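Local atomic coordinates of light Chain (Clostridium botulinum, PDB entry 6BVD), a protein that probably acts as a zinc metalloendopeptidase, the protease light chain of a mosaic botulinum neurotoxin that cleaves a SNARE protein inside nerve cells. Residues Gln91-Leu96 / Phe197-Ala202; Leu217-Pro222 / Phe376-Leu381; Asp383-Thr388 / Val423-Arg428. All blocks are in the same frame, centred on the assembly; numbering follows the deposited sequence.

Contact 1 (Gln91-Leu96 / Phe197-Ala202)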
# COMPACT_ATOMS: atom_id res chain seq x y z
N GLN A 91 -4.74 11.18 6.53
CA GLN A 91 -4.66 9.99 5.66
C GLN A 91 -3.63 10.14 4.55
O GLN A 91 -3.04 9.16 4.09
CB GLN A 91 -6.03 9.66 5.05
CG GLN A 91 -7.13 9.54 6.08
CD GLN A 91 -6.78 8.64 7.25
OE1 GLN A 91 -6.35 7.51 7.08
NE2 GLN A 91 -6.99 9.15 8.48
N ILE A 92 -3.46 11.35 4.04
CA ILE A 92 -2.47 11.58 3.00
C ILE A 92 -1.09 11.41 3.61
O ILE A 92 -0.22 10.79 3.02
CB ILE A 92 -2.67 12.98 2.38
CG1 ILE A 92 -4.02 13.02 1.68
CG2 ILE A 92 -1.47 13.39 1.49
CD1 ILE A 92 -4.42 14.39 1.16
N MET A 93 -0.90 11.95 4.81
CA MET A 93 0.39 11.83 5.48
C MET A 93 0.72 10.35 5.74
O MET A 93 1.86 9.92 5.56
CB MET A 93 0.41 12.64 6.80
CG MET A 93 0.28 14.14 6.59
SD MET A 93 1.53 14.80 5.49
CE MET A 93 3.05 14.38 6.35
N ILE A 94 -0.29 9.57 6.11
CA ILE A 94 -0.10 8.14 6.29
C ILE A 94 0.34 7.52 4.95
O ILE A 94 1.27 6.72 4.86
CB ILE A 94 -1.41 7.50 6.77
CG1 ILE A 94 -1.68 7.85 8.24
CG2 ILE A 94 -1.36 6.00 6.67
CD1 ILE A 94 -3.08 7.46 8.68
N LYS A 95 -0.31 7.94 3.88
CA LYS A 95 0.04 7.38 2.56
C LYS A 95 1.48 7.75 2.16
O LYS A 95 2.24 6.92 1.60
CB LYS A 95 -0.97 7.86 1.51
CG LYS A 95 -0.90 7.05 0.19
CD LYS A 95 -2.06 7.37 -0.73
CE LYS A 95 -1.96 6.50 -2.00
NZ LYS A 95 -3.28 6.51 -2.63
N LEU A 96 1.88 8.99 2.46
CA LEU A 96 3.22 9.43 2.09
C LEU A 96 4.31 8.75 2.92
O LEU A 96 5.36 8.37 2.38
CB LEU A 96 3.34 10.96 2.21
CG LEU A 96 2.40 11.77 1.32
CD1 LEU A 96 2.65 13.26 1.45
CD2 LEU A 96 2.52 11.39 -0.19
N PHE A 197 4.17 21.26 6.73
CA PHE A 197 4.09 20.50 5.49
C PHE A 197 2.69 20.51 4.90
O PHE A 197 1.67 20.29 5.60
CB PHE A 197 4.55 19.06 5.70
CG PHE A 197 4.78 18.33 4.40
CD1 PHE A 197 5.87 18.66 3.61
CD2 PHE A 197 3.89 17.37 3.96
CE1 PHE A 197 6.07 18.02 2.39
CE2 PHE A 197 4.10 16.71 2.74
CZ PHE A 197 5.17 17.05 1.97
N SER A 198 2.64 20.69 3.58
CA SER A 198 1.39 20.86 2.87
C SER A 198 1.41 19.94 1.63
O SER A 198 1.88 20.36 0.57
CB SER A 198 1.23 22.33 2.47
OG SER A 198 -0.04 22.63 1.93
N PRO A 199 0.95 18.68 1.78
CA PRO A 199 1.06 17.68 0.69
C PRO A 199 0.17 17.92 -0.53
O PRO A 199 0.49 17.41 -1.62
CB PRO A 199 0.67 16.36 1.38
CG PRO A 199 -0.26 16.79 2.46
CD PRO A 199 0.30 18.10 2.99
N GLU A 200 -0.93 18.64 -0.37
CA GLU A 200 -1.88 18.83 -1.45
C GLU A 200 -1.61 20.02 -2.38
O GLU A 200 -2.33 20.20 -3.35
CB GLU A 200 -3.28 19.01 -0.87
CG GLU A 200 -3.79 17.76 -0.13
CD GLU A 200 -5.24 17.88 0.25
OE1 GLU A 200 -5.57 18.64 1.19
OE2 GLU A 200 -6.07 17.24 -0.41
N TYR A 201 -0.60 20.84 -2.08
CA TYR A 201 -0.27 22.00 -2.92
C TYR A 201 1.18 21.88 -3.37
O TYR A 201 2.08 21.71 -2.56
CB TYR A 201 -0.54 23.32 -2.18
CG TYR A 201 -2.03 23.55 -1.93
CD1 TYR A 201 -2.82 24.24 -2.85
CD2 TYR A 201 -2.65 23.00 -0.82
CE1 TYR A 201 -4.18 24.41 -2.65
CE2 TYR A 201 -4.01 23.17 -0.60
CZ TYR A 201 -4.76 23.87 -1.52
OH TYR A 201 -6.12 24.02 -1.29
N ALA A 202 1.40 21.92 -4.68
CA ALA A 202 2.68 21.54 -5.24
C ALA A 202 3.05 22.45 -6.40
O ALA A 202 2.20 23.13 -6.95
CB ALA A 202 2.63 20.11 -5.72

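Contact 2 (Leu217-Pro222 / Phe376-Leu381)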
# COMPACT_ATOMS: atom_id res chain seq x y z
N LEU A 217 6.14 20.27 -18.63
CA LEU A 217 6.09 20.46 -17.19
C LEU A 217 5.80 19.12 -16.48
O LEU A 217 5.02 18.30 -16.98
CB LEU A 217 5.03 21.48 -16.80
CG LEU A 217 5.36 22.95 -17.12
CD1 LEU A 217 4.23 23.88 -16.66
CD2 LEU A 217 6.69 23.35 -16.48
N PHE A 218 6.44 18.91 -15.33
CA PHE A 218 6.25 17.70 -14.54
C PHE A 218 5.87 18.07 -13.10
O PHE A 218 6.52 18.89 -12.49
CB PHE A 218 7.53 16.85 -14.56
CG PHE A 218 7.83 16.24 -15.91
CD1 PHE A 218 8.50 16.99 -16.87
CD2 PHE A 218 7.47 14.94 -16.22
CE1 PHE A 218 8.80 16.46 -18.15
CE2 PHE A 218 7.78 14.38 -17.48
CZ PHE A 218 8.44 15.15 -18.45
N ILE A 219 4.80 17.48 -12.59
CA ILE A 219 4.39 17.78 -11.22
C ILE A 219 5.30 16.99 -10.25
O ILE A 219 5.77 15.88 -10.55
CB ILE A 219 2.88 17.47 -10.98
CG1 ILE A 219 2.38 18.10 -9.67
CG2 ILE A 219 2.61 15.98 -11.03
CD1 ILE A 219 2.27 19.62 -9.72
N LYS A 220 5.58 17.57 -9.10
CA LYS A 220 6.46 16.97 -8.12
C LYS A 220 5.68 15.94 -7.30
O LYS A 220 4.51 16.16 -7.00
CB LYS A 220 7.08 18.06 -7.22
CG LYS A 220 8.04 18.99 -8.02
CD LYS A 220 8.33 20.28 -7.28
CE LYS A 220 9.21 21.15 -8.20
NZ LYS A 220 9.31 22.54 -7.72
N ASP A 221 6.33 14.83 -6.97
CA ASP A 221 5.75 13.76 -6.13
C ASP A 221 5.81 14.23 -4.66
O ASP A 221 6.88 14.46 -4.15
CB ASP A 221 6.52 12.46 -6.32
CG ASP A 221 5.90 11.27 -5.58
OD1 ASP A 221 5.49 11.46 -4.41
OD2 ASP A 221 5.82 10.16 -6.16
N PRO A 222 4.65 14.38 -3.99
CA PRO A 222 4.67 14.83 -2.57
C PRO A 222 5.53 13.98 -1.65
O PRO A 222 6.03 14.53 -0.68
CB PRO A 222 3.19 14.74 -2.16
CG PRO A 222 2.44 14.99 -3.41
CD PRO A 222 3.28 14.27 -4.51
N PHE A 376 -0.11 24.25 -8.08
CA PHE A 376 -1.17 23.29 -8.35
C PHE A 376 -1.80 22.69 -7.09
O PHE A 376 -1.13 22.48 -6.10
CB PHE A 376 -0.62 22.13 -9.21
CG PHE A 376 -0.11 22.58 -10.56
CD1 PHE A 376 -0.97 22.69 -11.63
CD2 PHE A 376 1.22 22.89 -10.74
CE1 PHE A 376 -0.51 23.14 -12.90
CE2 PHE A 376 1.69 23.33 -12.00
CZ PHE A 376 0.82 23.44 -13.07
N TYR A 377 -3.10 22.43 -7.16
CA TYR A 377 -3.76 21.60 -6.16
C TYR A 377 -3.79 20.15 -6.66
O TYR A 377 -4.03 19.91 -7.85
CB TYR A 377 -5.16 22.13 -5.93
CG TYR A 377 -6.03 21.35 -4.96
CD1 TYR A 377 -5.64 21.17 -3.64
CD2 TYR A 377 -7.26 20.86 -5.36
CE1 TYR A 377 -6.46 20.49 -2.74
CE2 TYR A 377 -8.08 20.17 -4.47
CZ TYR A 377 -7.67 19.99 -3.17
OH TYR A 377 -8.49 19.32 -2.29
N LEU A 378 -3.50 19.20 -5.77
CA LEU A 378 -3.54 17.77 -6.07
C LEU A 378 -4.72 17.12 -5.35
O LEU A 378 -4.57 16.67 -4.22
CB LEU A 378 -2.25 17.08 -5.61
CG LEU A 378 -0.95 17.79 -5.96
CD1 LEU A 378 0.25 17.04 -5.46
CD2 LEU A 378 -0.88 17.98 -7.46
N PRO A 379 -5.89 17.08 -6.01
CA PRO A 379 -7.15 16.69 -5.37
C PRO A 379 -7.31 15.20 -5.01
O PRO A 379 -8.17 14.91 -4.15
CB PRO A 379 -8.19 17.08 -6.43
CG PRO A 379 -7.45 16.96 -7.73
CD PRO A 379 -6.06 17.44 -7.43
N ASN A 380 -6.53 14.31 -5.62
CA ASN A 380 -6.78 12.88 -5.47
C ASN A 380 -5.60 12.00 -5.10
O ASN A 380 -5.44 10.91 -5.67
CB ASN A 380 -7.40 12.33 -6.77
CG ASN A 380 -8.67 13.04 -7.14
OD1 ASN A 380 -8.75 13.70 -8.19
ND2 ASN A 380 -9.67 12.96 -6.27
N LEU A 381 -4.77 12.44 -4.17
CA LEU A 381 -3.62 11.67 -3.74
C LEU A 381 -4.07 10.36 -3.09
O LEU A 381 -3.34 9.36 -3.11
CB LEU A 381 -2.76 12.50 -2.78
CG LEU A 381 -2.07 13.74 -3.42
CD1 LEU A 381 -1.35 14.58 -2.36
CD2 LEU A 381 -1.09 13.29 -4.50

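Contact 3 (Asp383-Thr388 / Val423-Arg428). With CA (calcium ion), chain C.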
# COMPACT_ATOMS: atom_id res chain seq x y z
N ASP A 383 -6.57 8.45 -4.02
CA ASP A 383 -7.11 7.53 -5.03
C ASP A 383 -6.01 6.68 -5.68
O ASP A 383 -5.18 7.21 -6.44
CB ASP A 383 -7.86 8.35 -6.09
CG ASP A 383 -8.64 7.50 -7.10
OD1 ASP A 383 -8.30 6.34 -7.38
OD2 ASP A 383 -9.61 8.04 -7.67
N ASP A 384 -6.03 5.37 -5.43
CA ASP A 384 -4.96 4.48 -5.89
C ASP A 384 -4.92 4.32 -7.42
O ASP A 384 -3.96 3.76 -7.94
CB ASP A 384 -5.09 3.09 -5.23
CG ASP A 384 -4.51 3.09 -3.79
OD1 ASP A 384 -3.39 3.60 -3.59
OD2 ASP A 384 -5.19 2.62 -2.85
N SER A 385 -5.96 4.77 -8.13
CA SER A 385 -5.85 4.82 -9.61
C SER A 385 -5.10 6.07 -10.11
O SER A 385 -4.80 6.17 -11.32
CB SER A 385 -7.24 4.78 -10.26
OG SER A 385 -8.00 5.93 -9.99
N ILE A 386 -4.80 7.01 -9.21
CA ILE A 386 -4.09 8.27 -9.56
C ILE A 386 -2.68 8.29 -8.97
O ILE A 386 -1.70 8.64 -9.62
CB ILE A 386 -4.87 9.52 -9.03
CG1 ILE A 386 -6.28 9.58 -9.63
CG2 ILE A 386 -4.07 10.82 -9.22
CD1 ILE A 386 -6.29 9.72 -11.11
N TYR A 387 -2.59 7.91 -7.70
CA TYR A 387 -1.36 7.97 -6.96
C TYR A 387 -1.29 6.76 -6.02
O TYR A 387 -2.22 6.54 -5.26
CB TYR A 387 -1.32 9.28 -6.17
CG TYR A 387 -0.06 9.53 -5.41
CD1 TYR A 387 1.02 10.14 -6.02
CD2 TYR A 387 0.05 9.21 -4.05
CE1 TYR A 387 2.19 10.39 -5.34
CE2 TYR A 387 1.23 9.47 -3.35
CZ TYR A 387 2.29 10.08 -3.99
OH TYR A 387 3.47 10.38 -3.31
N THR A 388 -0.21 5.99 -6.07
CA THR A 388 -0.10 4.82 -5.16
C THR A 388 1.07 4.89 -4.21
O THR A 388 2.09 5.56 -4.48
CB THR A 388 0.04 3.49 -5.92
OG1 THR A 388 1.26 3.48 -6.69
CG2 THR A 388 -1.18 3.25 -6.80
N VAL A 423 -10.88 18.78 -17.50
CA VAL A 423 -10.46 18.56 -16.11
C VAL A 423 -9.37 17.50 -16.00
O VAL A 423 -9.43 16.46 -16.66
CB VAL A 423 -11.64 18.12 -15.20
CG1 VAL A 423 -11.32 18.41 -13.74
CG2 VAL A 423 -12.93 18.82 -15.60
N SER A 424 -8.38 17.76 -15.15
CA SER A 424 -7.42 16.73 -14.76
C SER A 424 -7.71 16.21 -13.35
O SER A 424 -8.08 16.98 -12.46
CB SER A 424 -6.00 17.26 -14.81
OG SER A 424 -5.11 16.29 -14.28
N ARG A 425 -7.53 14.91 -13.16
CA ARG A 425 -7.72 14.33 -11.84
C ARG A 425 -6.36 14.22 -11.15
O ARG A 425 -6.25 13.79 -9.99
CB ARG A 425 -8.40 12.96 -11.96
CG ARG A 425 -9.91 13.04 -12.22
CD ARG A 425 -10.60 11.71 -11.94
NE ARG A 425 -10.87 11.59 -10.51
CZ ARG A 425 -10.43 10.60 -9.74
NH1 ARG A 425 -9.72 9.61 -10.28
NH2 ARG A 425 -10.71 10.58 -8.44
N VAL A 426 -5.31 14.67 -11.84
CA VAL A 426 -3.99 14.67 -11.24
C VAL A 426 -3.69 16.00 -10.57
O VAL A 426 -3.28 16.03 -9.42
CB VAL A 426 -2.89 14.38 -12.28
CG1 VAL A 426 -1.54 14.31 -11.60
CG2 VAL A 426 -3.16 13.07 -13.04
N VAL A 427 -3.85 17.09 -11.33
CA VAL A 427 -3.59 18.46 -10.89
C VAL A 427 -4.70 19.46 -11.25
O VAL A 427 -5.38 19.29 -12.27
CB VAL A 427 -2.27 19.00 -11.50
CG1 VAL A 427 -1.10 18.18 -11.04
CG2 VAL A 427 -2.34 19.03 -13.06
N ARG A 428 -4.86 20.50 -10.43
CA ARG A 428 -5.66 21.68 -10.80
C ARG A 428 -4.82 22.94 -10.64
O ARG A 428 -4.28 23.19 -9.57
CB ARG A 428 -6.92 21.82 -9.95
CG ARG A 428 -7.94 20.73 -10.15
CD ARG A 428 -9.14 20.99 -9.27
NE ARG A 428 -9.94 19.79 -9.05
CZ ARG A 428 -10.68 19.59 -7.96
NH1 ARG A 428 -10.71 20.53 -7.02
NH2 ARG A 428 -11.38 18.47 -7.82
CA CA C . -3.45 2.59 -1.36

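Contact 1 (Gln91-Leu96 / Phe197-Ala202)
Met93 and Leu96, a turn of helix apart, both come up to the rim of the Phe197 ring. The sulfur-aromatic part of the contact is the Met93 SD, 5.1 Å from the centroid of the Phe197 ring and 76° off the ring normal, a Met-aromatic contact made at the edge. Folded at both chi2 and chi3, the methionine chain curls round, and its sulfur meets Phe197 CD2 at 3.8 Å.

Aliphatic packing centres on Pro199. Its CB lies 3.7 Å from Ile92 CG2 and equally close to Leu96 CD1, while its CG also faces the sulfur of Met93. The ring of Pro199 thus lies against three side chains of helix 83-100. Leu96 CD1 serves twice, since it also approaches Phe197 CE2 at 4.0 Å.

A third kind of contact joins apolar to charged. Ile92 CD1, carried outward by a chi2 of 173°, crosses the Glu200 chain at about a right angle and lies 3.6 Å from Glu200 OE2. The carboxylate is not left to this methyl: OE2 forms a salt bridge with Lys88 of the same helix, and OE1 is hydrogen-bonded to Tyr79.

Beyond the two segments, Phe197 and Leu96 also touch helix 222-237, which bears the zinc-binding histidines. The chemistry therefore implies a buried, almost wholly apolar seam between helix 83-100 and the turn leading into strand 201-208, with the one carboxylate at its margin probably balanced by Lys88 and further held by Tyr79.

Contact 2 (Leu217-Pro222 / Phe376-Leu381)
Pro222 and Leu378 meet tip to tip, the ring CG of Pro222 being 3.6 Å from Leu378 CD1. The other methyl of Leu378, CD2, turns to Ile219 and lies 3.9 Å from its CG1, the two side chains sliding past one another in opposite directions. One leucine therefore bridges the end of strand 215-219 and the first residue of helix 222-237. Farther along, Ile219 CD1 rests 3.6 Å from Phe376 CD2, on an oblique approach that also brings it near the CB and CG of the phenylalanine. Both ends of this chain have a task: CG1 stands opposite the backbone N (chi1 -166°), and the bend at chi2 then directs CD1 to the ring while CG1 itself stays against Leu378. At the opposite end of the seam Leu381 brings both methyls to Pro222 CG, CD1 at 4.0 Å.

In the next shell, Ile407 of strand 406-408 touches both Ile219 and Phe376, and Val427 touches Ile219 and Leu378. Leu96 of helix 83-100 packs on Pro222, and Ile92 of the same helix on Leu381. Just before Pro222 stands Asp221, the N-cap of helix 222-237, whose OD1 accepts from the backbone N of Ala223 and is also hydrogen-bonded to Tyr387. Its OD2 forms a salt bridge with Arg99.

Strands 215-219 and 373-377 are not adjacent in their antiparallel sheet; strand 201-208 runs between them, so these side chains meet over one of its faces. Such apolar packing on one face of a sheet leads here into a capped helix start, the helix being the one that carries the HExxH motif of zinc metalloproteases, whose His228 and His232 bind zinc.

Contact 3 (Asp383-Thr388 / Val423-Arg428)
Ile386 and Val426 mark the closest backbone approach, 6.6 Å between their CA atoms, where two irregular loops, 383-388 and 423-428, come side by side. The main tie between them is a salt bridge in which Arg425 grips Asp383 end-on with both terminal nitrogens, each bonding the same oxygen, OD2. NH2 reaches Asp383 OD2 at 2.9 Å from the anti side, close to the carboxylate plane; NH1 donates from well above that plane, at 3.0 Å. The oxygen lies nearly in the guanidinium plane, yet the two flat groups are turned 57° against each other, and neither bond is straight (150° and 141°).

Beside this bridge sits Ile386. Its CG1 and CD1 lie against Arg425 NH1, CG1 at 3.5 Å, and the two side chains cross at about a right angle. The arginine chain, bent at chi3, runs across the isoleucine before its guanidinium group arrives at the acid. Ile386 CG2 lies by the backbone, nearest to Arg425 O and more loosely against Val426 CA.

The other oxygen of Asp383 is occupied as well. OD1 takes the backbone N of Ser385 at 2.9 Å, and Ser385 OG donates to it at 2.7 Å from the same face of the carboxylate, so four bonds fix the acid's rotation. On the facing loop, Ser424 OG accepts from the backbone N of Val426 and, at greater length, of Val427.

Asp384, next in the chain, binds calcium through both carboxylate oxygens, together with Glu389 and with the same two acids of the second subunit. What results is an Asx turn on one loop and an ST turn on the other, the loops joined by a surface salt bridge beside a calcium site shared between subunits.

How the contacts relate
Burial separates the three: contacts 1 and 2 lie in the core, contact 3 at the surface, and chemistry follows place. The first two rely on apolar packing; the third combines a salt bridge with the packing of one isoleucine. Contacts 1 and 2 reach one antiparallel sheet, where backbone pairing of Ala202 with Phe376 and Glu200 with Leu378 joins them directly, and both border helix 222-237. Contact 3 is tied to each by polar bonds: Lys95 of contact 1 meets Tyr387 O and Asp384 OD1, and Tyr377 O of contact 2 pairs with the backbone N of Arg428. Contacts 1 and 3 touch the second subunit, whereas no other chain touches contact 2.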